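PDB 3HCW: maltose operon transcriptional repressor from Staphylococcus aureus subsp. aureus Mu50, which probably represses transcription of the maltose operon as a LacI-type regulator, its C-terminal fragment forming a two-lobed periplasmic-binding-protein-like fold suited to sensing a small effector. Local coordinates for residues 71-76 and 256-261. Sequence-based numbering, arbitrary orientation.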
ATOM      1  N   ALA A  71      16.158  19.105  11.983  1.00 45.27           N
ATOM      2  CA  ALA A  71      14.804  19.637  11.879  1.00 37.34           C
ATOM      3  C   ALA A  71      13.758  18.540  11.745  1.00 42.12           C
ATOM      4  O   ALA A  71      14.082  17.354  11.602  1.00 38.85           O
ATOM      5  CB  ALA A  71      14.712  20.592  10.708  1.00 35.63           C
ATOM      6  N   PHE A  72      12.495  18.956  11.783  1.00 39.19           N
ATOM      7  CA  PHE A  72      11.374  18.029  11.755  1.00 37.53           C
ATOM      8  C   PHE A  72      10.351  18.392  10.702  1.00 34.65           C
ATOM      9  O   PHE A  72      10.257  19.536  10.276  1.00 36.67           O
ATOM     10  CB  PHE A  72      10.693  17.998  13.115  1.00 41.79           C
ATOM     11  CG  PHE A  72      11.420  17.186  14.130  1.00 40.51           C
ATOM     12  CD1 PHE A  72      11.169  15.830  14.244  1.00 23.62           C
ATOM     13  CD2 PHE A  72      12.365  17.772  14.967  1.00 41.79           C
ATOM     14  CE1 PHE A  72      11.832  15.050  15.196  1.00 48.82           C
ATOM     15  CE2 PHE A  72      13.030  17.010  15.919  1.00 37.64           C
ATOM     16  CZ  PHE A  72      12.758  15.642  16.040  1.00 38.28           C
ATOM     17  N   ILE A  73       9.591  17.401  10.276  1.00 36.64           N
ATOM     18  CA  ILE A  73       8.414  17.634   9.460  1.00 39.03           C
ATOM     19  C   ILE A  73       7.304  16.843  10.140  1.00 44.10           C
ATOM     20  O   ILE A  73       7.366  15.610  10.172  1.00 50.27           O
ATOM     21  CB  ILE A  73       8.615  17.152   7.993  1.00 38.97           C
ATOM     22  CG1 ILE A  73       9.759  17.912   7.300  1.00 35.80           C
ATOM     23  CG2 ILE A  73       7.330  17.298   7.194  1.00 27.33           C
ATOM     24  CD1 ILE A  73       9.987  17.490   5.853  1.00 42.04           C
ATOM     25  N   LEU A  74       6.330  17.544  10.731  1.00 44.87           N
ATOM     26  CA  LEU A  74       5.141  16.890  11.305  1.00 30.47           C
ATOM     27  C   LEU A  74       4.198  16.503  10.178  1.00 36.73           C
ATOM     28  O   LEU A  74       3.733  17.365   9.434  1.00 42.61           O
ATOM     29  CB  LEU A  74       4.398  17.807  12.275  1.00 39.78           C
ATOM     30  CG  LEU A  74       5.127  18.384  13.488  1.00 50.05           C
ATOM     31  CD1 LEU A  74       4.159  19.154  14.344  1.00 49.73           C
ATOM     32  CD2 LEU A  74       5.744  17.289  14.293  1.00 60.73           C
ATOM     33  N   LEU A  75       3.914  15.209  10.058  1.00 38.11           N
ATOM     34  CA  LEU A  75       3.095  14.692   8.960  1.00 36.47           C
ATOM     35  C   LEU A  75       1.587  14.693   9.249  1.00 43.00           C
ATOM     36  O   LEU A  75       0.833  13.961   8.610  1.00 41.65           O
ATOM     37  CB  LEU A  75       3.518  13.279   8.579  1.00 35.08           C
ATOM     38  CG  LEU A  75       4.796  12.870   7.837  1.00 40.85           C
ATOM     39  CD1 LEU A  75       4.395  12.018   6.641  1.00 56.53           C
ATOM     40  CD2 LEU A  75       5.625  14.004   7.372  1.00 29.39           C
ATOM     41  N   TYR A  76       1.157  15.517  10.200  1.00 45.21           N
ATOM     42  CA  TYR A  76      -0.258  15.690  10.511  1.00 47.81           C
ATOM     43  C   TYR A  76      -0.463  17.057  11.162  1.00 42.44           C
ATOM     44  O   TYR A  76       0.493  17.681  11.608  1.00 44.65           O
ATOM     45  CB  TYR A  76      -0.752  14.569  11.439  1.00 52.14           C
ATOM     46  CG  TYR A  76      -0.131  14.612  12.813  1.00 62.37           C
ATOM     47  CD1 TYR A  76       1.060  13.939  13.081  1.00 70.76           C
ATOM     48  CD2 TYR A  76      -0.734  15.332  13.848  1.00 57.04           C
ATOM     49  CE1 TYR A  76       1.636  13.989  14.340  1.00 73.51           C
ATOM     50  CE2 TYR A  76      -0.167  15.391  15.098  1.00 68.81           C
ATOM     51  CZ  TYR A  76       1.013  14.717  15.337  1.00 70.12           C
ATOM     52  OH  TYR A  76       1.560  14.771  16.583  1.00 74.98           O
ATOM     53  N   SER A 256      11.533  20.538   0.314  1.00 37.46           N
ATOM     54  CA  SER A 256      12.100  21.809  -0.150  1.00 35.44           C
ATOM     55  C   SER A 256      12.021  22.922   0.890  1.00 30.25           C
ATOM     56  O   SER A 256      13.006  23.630   1.101  1.00 35.56           O
ATOM     57  CB  SER A 256      11.421  22.247  -1.440  1.00 31.97           C
ATOM     58  OG  SER A 256      11.746  21.343  -2.481  1.00 59.13           O
ATOM     59  N   ALA A 257      10.858  23.059   1.538  1.00 29.23           N
ATOM     60  CA  ALA A 257      10.631  24.094   2.559  1.00 33.65           C
ATOM     61  C   ALA A 257      11.596  23.982   3.734  1.00 37.04           C
ATOM     62  O   ALA A 257      12.182  24.975   4.139  1.00 39.42           O
ATOM     63  CB  ALA A 257       9.196  24.054   3.072  1.00 27.75           C
ATOM     64  N   ILE A 258      11.760  22.774   4.270  1.00 47.45           N
ATOM     65  CA  ILE A 258      12.597  22.571   5.455  1.00 43.69           C
ATOM     66  C   ILE A 258      14.084  22.813   5.140  1.00 47.56           C
ATOM     67  O   ILE A 258      14.809  23.376   5.965  1.00 48.26           O
ATOM     68  CB  ILE A 258      12.316  21.197   6.139  1.00 40.82           C
ATOM     69  CG1 ILE A 258      12.894  21.140   7.562  1.00 38.10           C
ATOM     70  CG2 ILE A 258      12.781  20.026   5.269  1.00 30.49           C
ATOM     71  CD1 ILE A 258      12.382  22.247   8.520  1.00 42.98           C
ATOM     72  N   LEU A 259      14.497  22.431   3.928  1.00 41.27           N
ATOM     73  CA  LEU A 259      15.838  22.673   3.406  1.00 41.70           C
ATOM     74  C   LEU A 259      16.120  24.158   3.281  1.00 44.38           C
ATOM     75  O   LEU A 259      17.220  24.613   3.594  1.00 46.01           O
ATOM     76  CB  LEU A 259      15.992  22.020   2.035  1.00 43.61           C
ATOM     77  CG  LEU A 259      16.706  20.673   1.882  1.00 50.30           C
ATOM     78  CD1 LEU A 259      16.575  19.762   3.106  1.00 45.28           C
ATOM     79  CD2 LEU A 259      16.238  19.977   0.597  1.00 47.35           C
ATOM     80  N   ASN A 260      15.110  24.903   2.835  1.00 47.91           N
ATOM     81  CA  ASN A 260      15.208  26.346   2.671  1.00 49.27           C
ATOM     82  C   ASN A 260      15.280  27.055   4.021  1.00 48.51           C
ATOM     83  O   ASN A 260      16.024  28.021   4.177  1.00 48.86           O
ATOM     84  CB  ASN A 260      14.046  26.881   1.826  1.00 47.65           C
ATOM     85  CG  ASN A 260      14.164  26.514   0.332  1.00 62.36           C
ATOM     86  OD1 ASN A 260      13.283  26.848  -0.459  1.00 67.80           O
ATOM     87  ND2 ASN A 260      15.239  25.825  -0.049  1.00 51.79           N
ATOM     88  N   ILE A 261      14.521  26.556   4.994  1.00 42.93           N
ATOM     89  CA  ILE A 261      14.597  27.054   6.364  1.00 47.87           C
ATOM     90  C   ILE A 261      16.008  26.838   6.953  1.00 51.19           C
ATOM     91  O   ILE A 261      16.577  27.748   7.554  1.00 50.35           O
ATOM     92  CB  ILE A 261      13.464  26.460   7.249  1.00 44.03           C
ATOM     93  CG1 ILE A 261      12.109  26.994   6.769  1.00 52.78           C
ATOM     94  CG2 ILE A 261      13.678  26.779   8.731  1.00 49.66           C
ATOM     95  CD1 ILE A 261      10.967  26.854   7.754  1.00 73.54           C
TER
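Ile258 carries the helix side of this contact alone, its two branches meeting two different residues of strand 71-74. The longer branch goes to Ala71: its terminal CD1 lies 3.6 Å from Ala71 CB, and CG1 follows at 3.7 Å from the same methyl, which therefore rests alongside the CG1-CD1 bond of Ile258. CD1 also lies 3.9 Å from Phe72 O, a plain van der Waals contact with the backbone carbonyl between Ala71 and Ile73. The other branch, CG2, meets the end of Ile73, with CD1 of Ile73 3.8 Å from CG2 of Ile258, and the two isoleucine side chains run obliquely past each other. With CG1 of Ile258 trans to its own N (chi1 -165°), the long arm is sent to Ala71 while CG2 is left for Ile73. The fully extended CG1-CD1 arm of Ile73 (chi2 -179°) carries its delta methyl to Ile258 although its CB is turned to the side. Phe72, between them, directs its ring to the other face of the sheet, against Leu87 of helix 82-89. All the touching residues are buried; side chain meets side chain only through carbon atoms, with one backbone carbonyl also touched. The strand is held in place by backbone hydrogen bonds, Ala71 and Ile73 to strand 9-13 and Phe72 to Pro93 and Ile95. The axes of strand 71-74 and of the helix segment 256-261 come within 9.4 Å and run nearly antiparallel (152°). Helix 247-263 thus lies on one face of the N-terminal lobe's parallel sheet, with Ile95 of the adjacent strand 94-97 touching both Ile73 and Ile258, while helix 82-89 packs on the opposite face.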